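Local coordinates for protein protocadherin gamma-B3 (Homo sapiens, PDB 5K8R) that is a potential calcium-dependent cell-adhesion protein that may help establish and maintain specific neuronal connections in the brain, at residues A[202-207]-A[242-247]; A[364-367]-A[371-374]; A[24-27]-A[33-36]. All coordinates share one frame; numbering follows the deposited sequence.

Contact 1. Residues A[202-207]-A[242-247]; sequences VADAND and GINAEI. With CA (calcium ion), chain J; CA (calcium ion), chain H; CA (calcium ion), chain I.
Asn206 and Asn244 share a calcium ion: Asn206 supplies its side-chain amide and Asn244 its backbone carbonyl, with Asn244 O 2.4 Å from the metal. Asn208, Asp238, Asp240 and Asp293 belong to the same site. Just before Asn206, Ala205 O and Asp204 OD1 bind a second calcium, the carbonyl at 2.4 Å and the carboxylate oxygen at 2.6 Å. Asp207 bridges this ion and a third, OD1 going to the former and OD2 to the latter; with CG between the backbone N and the carbonyl carbon (chi1 49°), the carboxylate sits where each oxygen reaches its own ion. Glu114 and Glu173 serve both of these ions, and a water also sits on the third. This unbroken run of ligands, Asp204 to Asn208, is the DXNDN linker motif of cadherins, here rigidifying the junction between the second and third repeats with three calciums. Behind the metals, Asn244 ND2 donates a nearly straight hydrogen bond (172°) to Asp204 OD2 at 3.0 Å. The oxygen lies in the plane of the Asn244 amide, whereas the donor stands well above the carboxylate plane. Asp204 OD2 has another partner in Glu241, so its metal-free oxygen is held from the third repeat by two residues. Further out, the 3-10 turn that presents the Asn244 carbonyl is closed by Ala245 N bonding to Gly242 O.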
loop_
_atom_site.group_PDB
_atom_site.type_symbol
_atom_site.label_atom_id
_atom_site.label_comp_id
_atom_site.label_asym_id
_atom_site.label_seq_id
_atom_site.Cartn_x
_atom_site.Cartn_y
_atom_site.Cartn_z
ATOM N N VAL A 202 -7.130 12.529 3.813
ATOM C CA VAL A 202 -7.653 11.168 3.744
ATOM C C VAL A 202 -6.693 10.321 2.915
ATOM O O VAL A 202 -6.549 10.528 1.708
ATOM C CB VAL A 202 -9.068 11.140 3.153
ATOM C CG1 VAL A 202 -9.650 9.737 3.235
ATOM C CG2 VAL A 202 -9.961 12.139 3.872
ATOM N N ALA A 203 -6.036 9.361 3.562
ATOM C CA ALA A 203 -5.149 8.453 2.849
ATOM C C ALA A 203 -5.959 7.470 2.012
ATOM O O ALA A 203 -6.990 6.955 2.453
ATOM C CB ALA A 203 -4.255 7.698 3.832
ATOM N N ASP A 204 -5.480 7.208 0.798
ATOM C CA ASP A 204 -6.212 6.372 -0.144
ATOM C C ASP A 204 -6.124 4.901 0.239
ATOM O O ASP A 204 -5.084 4.419 0.694
ATOM C CB ASP A 204 -5.671 6.562 -1.561
ATOM C CG ASP A 204 -6.457 5.774 -2.596
ATOM O OD1 ASP A 204 -7.704 5.849 -2.583
ATOM O OD2 ASP A 204 -5.827 5.074 -3.415
ATOM N N ALA A 205 -7.231 4.189 0.044
ATOM C CA ALA A 205 -7.276 2.742 0.155
ATOM C C ALA A 205 -7.781 2.157 -1.156
ATOM O O ALA A 205 -8.470 2.823 -1.933
ATOM C CB ALA A 205 -8.173 2.294 1.314
ATOM N N ASN A 206 -7.429 0.897 -1.401
ATOM C CA ASN A 206 -7.803 0.226 -2.646
ATOM C C ASN A 206 -9.201 -0.384 -2.527
ATOM O O ASN A 206 -9.403 -1.594 -2.626
ATOM C CB ASN A 206 -6.766 -0.831 -3.008
ATOM C CG ASN A 206 -6.895 -1.301 -4.443
ATOM O OD1 ASN A 206 -6.961 -0.492 -5.367
ATOM N ND2 ASN A 206 -6.949 -2.612 -4.633
ATOM N N ASP A 207 -10.182 0.492 -2.314
ATOM C CA ASP A 207 -11.571 0.085 -2.160
ATOM C C ASP A 207 -12.366 0.190 -3.455
ATOM O O ASP A 207 -13.597 0.084 -3.425
ATOM C CB ASP A 207 -12.245 0.912 -1.060
ATOM C CG ASP A 207 -12.008 2.404 -1.215
ATOM O OD1 ASP A 207 -11.724 2.860 -2.342
ATOM O OD2 ASP A 207 -12.111 3.127 -0.200
ATOM N N GLY A 242 -2.681 6.548 -7.115
ATOM C CA GLY A 242 -1.349 5.966 -7.051
ATOM C C GLY A 242 -1.325 4.534 -7.550
ATOM O O GLY A 242 -1.905 4.197 -8.588
ATOM N N ILE A 243 -0.635 3.674 -6.794
ATOM C CA ILE A 243 -0.532 2.266 -7.166
ATOM C C ILE A 243 -1.902 1.603 -7.153
ATOM O O ILE A 243 -2.151 0.656 -7.909
ATOM C CB ILE A 243 0.467 1.545 -6.235
ATOM C CG1 ILE A 243 0.656 0.086 -6.659
ATOM C CG2 ILE A 243 0.013 1.633 -4.783
ATOM C CD1 ILE A 243 1.210 -0.077 -8.058
ATOM N N ASN A 244 -2.820 2.100 -6.323
ATOM C CA ASN A 244 -4.178 1.572 -6.283
ATOM C C ASN A 244 -4.977 1.881 -7.543
ATOM O O ASN A 244 -6.136 1.461 -7.632
ATOM C CB ASN A 244 -4.917 2.121 -5.059
ATOM C CG ASN A 244 -4.264 1.718 -3.753
ATOM O OD1 ASN A 244 -3.676 0.642 -3.644
ATOM N ND2 ASN A 244 -4.366 2.584 -2.750
ATOM N N ALA A 245 -4.400 2.597 -8.511
ATOM C CA ALA A 245 -5.084 2.916 -9.754
ATOM C C ALA A 245 -4.348 2.447 -11.001
ATOM O O ALA A 245 -4.944 2.455 -12.084
ATOM C CB ALA A 245 -5.328 4.430 -9.859
ATOM N N GLU A 246 -3.082 2.048 -10.889
ATOM C CA GLU A 246 -2.339 1.548 -12.040
ATOM C C GLU A 246 -2.922 0.212 -12.483
ATOM O O GLU A 246 -2.978 -0.739 -11.697
ATOM C CB GLU A 246 -0.861 1.399 -11.693
ATOM C CG GLU A 246 -0.186 2.694 -11.273
ATOM C CD GLU A 246 1.279 2.502 -10.936
ATOM O OE1 GLU A 246 1.774 1.362 -11.058
ATOM O OE2 GLU A 246 1.936 3.491 -10.550
ATOM N N ILE A 247 -3.347 0.135 -13.742
ATOM C CA ILE A 247 -4.068 -1.019 -14.268
ATOM C C ILE A 247 -3.201 -1.718 -15.305
ATOM O O ILE A 247 -2.644 -1.069 -16.200
ATOM C CB ILE A 247 -5.419 -0.602 -14.874
ATOM C CG1 ILE A 247 -6.330 -0.027 -13.788
ATOM C CG2 ILE A 247 -6.082 -1.780 -15.571
ATOM C CD1 ILE A 247 -7.646 0.498 -14.311
HETATM CA CA CA J . -9.986 4.628 -2.559
HETATM CA CA CA H . -8.209 0.340 -7.248
HETATM CA CA CA I . -13.429 5.094 -1.039
HETATM O O HOH W 1 -15.196 4.859 0.708
#

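Contact 2. Residues A[364-367]-A[371-374]; sequences IVQD and TYRL
Strands 364-366 and 371-374 run antiparallel, their axes 148° apart, with Val365 and Arg373 as the hydrogen-bonded pair, Val365 N to Arg373 O and Arg373 N to Val365 O each 2.9 Å long. The flanking pairs, Ile364 with Leu374 and Gln366 with Tyr372, are non-hydrogen-bonded, and toward the turn Asp367 N adds another bond to Thr371 O. On the face of Ile364, Gln366, Tyr372 and Leu374 the contacts are mainly apolar. Ile364 puts its two branches to different uses: CG2, anti to the backbone N, comes within 3.6 Å of Tyr372 CD1, while CG1 reaches Leu374 CD1. Gln366 runs alongside the tyrosine and points the same way, its CB 3.6 Å from Tyr372 CD1 and its amide 32° from the ring plane; the amide NE2 is bonded to Thr368 O in the turn. These strands form the hairpin of D and E in the seven-stranded Greek-key sandwich of the fourth cadherin repeat. Strand 362-366 is an edge strand of its sheet within the chain, and Ile364, Tyr372 and Leu374 pack inward against strand 352-357 of the facing sheet. Val365 and Arg373 point to the other face, where the arginine, its chain bent at chi3, reaches Asp367 past the strand and makes a salt bridge. Arg373 NE lies 2.8 Å from Asp367 OD2, in a weak, bent hydrogen bond, and Arg373 NH2 meets the syn lone pair of Asp367 OD1 at 3.2 Å. The two flat groups are only 27° apart, although the side chains cross at about a right angle. Val365 CG1 packs loosely by the same guanidinium, 4.0 Å from Arg373 NH2. Beyond the hairpin, Thr371 packs on Phe86 of the second subunit, matching an antiparallel dimer in which the first repeat meets the fourth.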
loop_
_atom_site.group_PDB
_atom_site.type_symbol
_atom_site.label_atom_id
_atom_site.label_comp_id
_atom_site.label_asym_id
_atom_site.label_seq_id
_atom_site.Cartn_x
_atom_site.Cartn_y
_atom_site.Cartn_z
ATOM N N ILE A 364 -18.659 -27.535 -73.077
ATOM C CA ILE A 364 -18.780 -27.806 -71.648
ATOM C C ILE A 364 -20.253 -27.917 -71.280
ATOM O O ILE A 364 -21.053 -27.021 -71.578
ATOM C CB ILE A 364 -18.080 -26.712 -70.825
ATOM C CG1 ILE A 364 -16.562 -26.841 -70.953
ATOM C CG2 ILE A 364 -18.500 -26.790 -69.363
ATOM C CD1 ILE A 364 -15.791 -25.862 -70.093
ATOM N N VAL A 365 -20.616 -29.020 -70.630
ATOM C CA VAL A 365 -21.975 -29.257 -70.159
ATOM C C VAL A 365 -21.932 -29.353 -68.642
ATOM O O VAL A 365 -21.293 -30.257 -68.089
ATOM C CB VAL A 365 -22.581 -30.530 -70.773
ATOM C CG1 VAL A 365 -23.983 -30.766 -70.227
ATOM C CG2 VAL A 365 -22.606 -30.429 -72.290
ATOM N N GLN A 366 -22.619 -28.461 -67.963
ATOM C CA GLN A 366 -22.642 -28.417 -66.516
ATOM C C GLN A 366 -23.526 -29.473 -65.867
ATOM O O GLN A 366 -24.667 -29.609 -66.221
ATOM C CB GLN A 366 -23.052 -27.029 -66.075
ATOM C CG GLN A 366 -23.425 -26.905 -64.624
ATOM C CD GLN A 366 -23.240 -25.533 -64.053
ATOM O OE1 GLN A 366 -23.593 -24.540 -64.653
ATOM N NE2 GLN A 366 -22.706 -25.479 -62.876
ATOM N N ASP A 367 -22.973 -30.204 -64.910
ATOM C CA ASP A 367 -23.686 -31.255 -64.204
ATOM C C ASP A 367 -24.172 -30.830 -62.817
ATOM O O ASP A 367 -25.324 -30.996 -62.500
ATOM C CB ASP A 367 -22.836 -32.502 -64.115
ATOM C CG ASP A 367 -22.689 -33.185 -65.427
ATOM O OD1 ASP A 367 -23.679 -33.325 -66.131
ATOM O OD2 ASP A 367 -21.585 -33.603 -65.756
ATOM N N THR A 371 -19.179 -29.282 -61.070
ATOM C CA THR A 371 -18.764 -30.380 -61.934
ATOM C C THR A 371 -19.280 -30.146 -63.345
ATOM O O THR A 371 -20.459 -29.832 -63.539
ATOM C CB THR A 371 -19.262 -31.733 -61.412
ATOM O OG1 THR A 371 -20.692 -31.720 -61.328
ATOM C CG2 THR A 371 -18.675 -32.027 -60.038
ATOM N N TYR A 372 -18.392 -30.306 -64.325
ATOM C CA TYR A 372 -18.716 -30.122 -65.731
ATOM C C TYR A 372 -18.194 -31.313 -66.522
ATOM O O TYR A 372 -17.378 -32.099 -66.035
ATOM C CB TYR A 372 -18.112 -28.819 -66.285
ATOM C CG TYR A 372 -18.440 -27.581 -65.476
ATOM C CD1 TYR A 372 -19.461 -26.724 -65.865
ATOM C CD2 TYR A 372 -17.722 -27.267 -64.328
ATOM C CE1 TYR A 372 -19.761 -25.591 -65.130
ATOM C CE2 TYR A 372 -18.017 -26.140 -63.586
ATOM C CZ TYR A 372 -19.037 -25.304 -63.991
ATOM O OH TYR A 372 -19.331 -24.178 -63.256
ATOM N N ARG A 373 -18.674 -31.439 -67.757
ATOM C CA ARG A 373 -18.239 -32.496 -68.663
ATOM C C ARG A 373 -17.874 -31.879 -70.003
ATOM O O ARG A 373 -18.698 -31.195 -70.620
ATOM C CB ARG A 373 -19.323 -33.563 -68.846
ATOM C CG ARG A 373 -19.370 -34.602 -67.738
ATOM C CD ARG A 373 -20.361 -35.720 -68.045
ATOM N NE ARG A 373 -21.744 -35.250 -68.066
ATOM C CZ ARG A 373 -22.435 -35.001 -69.175
ATOM N NH1 ARG A 373 -21.874 -35.180 -70.362
ATOM N NH2 ARG A 373 -23.688 -34.576 -69.096
ATOM N N LEU A 374 -16.642 -32.114 -70.447
ATOM C CA LEU A 374 -16.230 -31.735 -71.792
ATOM C C LEU A 374 -16.759 -32.777 -72.770
ATOM O O LEU A 374 -16.375 -33.949 -72.704
ATOM C CB LEU A 374 -14.709 -31.625 -71.877
ATOM C CG LEU A 374 -14.145 -31.024 -73.164
ATOM C CD1 LEU A 374 -14.591 -29.578 -73.316
ATOM C CD2 LEU A 374 -12.628 -31.129 -73.183
#

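Contact 3. Residues A[24-27]-A[33-36]; sequences LGFG and TRNL
Phe26 packs against Arg34 and Leu36 in a purely side-chain contact, without a hydrogen bond between the segments, that joins the loop after helix 20-23 to the end of helix 31-34 in the first cadherin repeat. The ring is engaged mainly through one atom: Phe26 CE2 lies 3.4 Å from Arg34 NH1 and 3.5 Å from Arg34 CD. The arginine crosses the phenylalanine at about a right angle, with guanidinium and ring planes 41° apart. Bends at chi2 and chi3 (60°) lay its aliphatic end against the ring. Leu36 contributes its CD2 branch, 3.6 Å from Phe26 CE2, as the two side chains slide past one another in opposite directions. The segments belong to the excursion between strands 16-19 and 37-39, where cadherin repeats commonly connect B to C; here it holds helices 20-23 and 31-34. Ala21 of the first helix touches both Phe26 and Leu36, and Phe87 meets the Phe26 ring edge-to-face. With an alanine here the ring is gone, and Leu36 CD2 and the Arg34 CD methylene would probably lose their shared apolar neighbour, with a gap beside Phe87. The polar end of Arg34 is fixed separately: NE bonds to Glu81 O, and NH2 makes a weak bond to Pro83 O. After helix 31-34, Asn35 takes positive phi and bonds through ND2 to Glu81 OE2, while the Leu36 side chain packs on Met78 and Ala80 of strand 73-80.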
loop_
_atom_site.group_PDB
_atom_site.type_symbol
_atom_site.label_atom_id
_atom_site.label_comp_id
_atom_site.label_asym_id
_atom_site.label_seq_id
_atom_site.Cartn_x
_atom_site.Cartn_y
_atom_site.Cartn_z
ATOM N N LEU A 24 5.918 42.349 63.412
ATOM C CA LEU A 24 7.005 41.690 64.124
ATOM C C LEU A 24 7.257 42.298 65.500
ATOM O O LEU A 24 8.350 42.133 66.053
ATOM C CB LEU A 24 8.284 41.726 63.286
ATOM C CG LEU A 24 8.240 40.934 61.976
ATOM C CD1 LEU A 24 9.592 40.962 61.283
ATOM C CD2 LEU A 24 7.788 39.502 62.224
ATOM N N GLY A 25 6.271 42.993 66.064
ATOM C CA GLY A 25 6.393 43.552 67.394
ATOM C C GLY A 25 7.160 44.851 67.489
ATOM O O GLY A 25 7.318 45.374 68.600
ATOM N N PHE A 26 7.642 45.390 66.373
ATOM C CA PHE A 26 8.372 46.647 66.407
ATOM C C PHE A 26 7.421 47.819 66.634
ATOM O O PHE A 26 6.210 47.730 66.413
ATOM C CB PHE A 26 9.147 46.863 65.106
ATOM C CG PHE A 26 10.321 45.944 64.933
ATOM C CD1 PHE A 26 10.141 44.631 64.534
ATOM C CD2 PHE A 26 11.610 46.400 65.154
ATOM C CE1 PHE A 26 11.220 43.787 64.370
ATOM C CE2 PHE A 26 12.693 45.560 64.991
ATOM C CZ PHE A 26 12.499 44.253 64.598
ATOM N N GLY A 27 7.994 48.932 67.079
ATOM C CA GLY A 27 7.265 50.176 67.212
ATOM C C GLY A 27 7.942 51.265 66.404
ATOM O O GLY A 27 9.153 51.232 66.182
ATOM N N THR A 33 16.405 53.549 64.725
ATOM C CA THR A 33 17.502 53.035 65.536
ATOM C C THR A 33 17.780 51.579 65.176
ATOM O O THR A 33 18.884 51.077 65.386
ATOM C CB THR A 33 17.193 53.131 67.041
ATOM O OG1 THR A 33 16.794 54.469 67.365
ATOM C CG2 THR A 33 18.419 52.761 67.862
ATOM N N ARG A 34 16.779 50.913 64.598
ATOM C CA ARG A 34 16.867 49.515 64.213
ATOM C C ARG A 34 17.301 49.268 62.791
ATOM O O ARG A 34 17.957 48.309 62.506
ATOM C CB ARG A 34 15.597 48.802 64.560
ATOM C CG ARG A 34 15.295 48.953 66.018
ATOM C CD ARG A 34 14.944 47.654 66.669
ATOM N NE ARG A 34 16.025 46.715 66.562
ATOM C CZ ARG A 34 15.945 45.481 66.994
ATOM N NH1 ARG A 34 14.840 45.075 67.551
ATOM N NH2 ARG A 34 16.966 44.671 66.890
ATOM N N ASN A 35 16.931 50.158 61.907
ATOM C CA ASN A 35 17.388 50.133 60.517
ATOM C C ASN A 35 17.095 48.786 59.852
ATOM O O ASN A 35 17.993 48.060 59.422
ATOM C CB ASN A 35 18.878 50.477 60.441
ATOM C CG ASN A 35 19.335 50.792 59.031
ATOM O OD1 ASN A 35 18.535 51.176 58.178
ATOM N ND2 ASN A 35 20.630 50.635 58.779
ATOM N N LEU A 36 15.805 48.461 59.780
ATOM C CA LEU A 36 15.384 47.222 59.140
ATOM C C LEU A 36 15.769 47.231 57.668
ATOM O O LEU A 36 15.727 48.273 57.007
ATOM C CB LEU A 36 13.870 47.042 59.274
ATOM C CG LEU A 36 13.229 47.285 60.640
ATOM C CD1 LEU A 36 11.719 47.126 60.551
ATOM C CD2 LEU A 36 13.804 46.341 61.673
#

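Overall arrangement
The three contacts sample an elongated chain of four cadherin repeats. Contact 1 lies almost at its centre, and contacts 2 and 3 fall on opposite sides, their centres about 156 Å apart; no strand or helix is shared. All three are partly buried. Contact 1 alone joins two repeats and is held largely by shared metal coordination; it and contact 3 both bury far less surface than contact 2. In the hairpin of contact 2, backbone pairing carries buried Tyr372 and Leu374 on an inner face, while the Asp367-Arg373 side lies nearer the surface. Contact 3 has neither backbone bonds nor metal, its aromatic resting on an arginine and the buried Leu36.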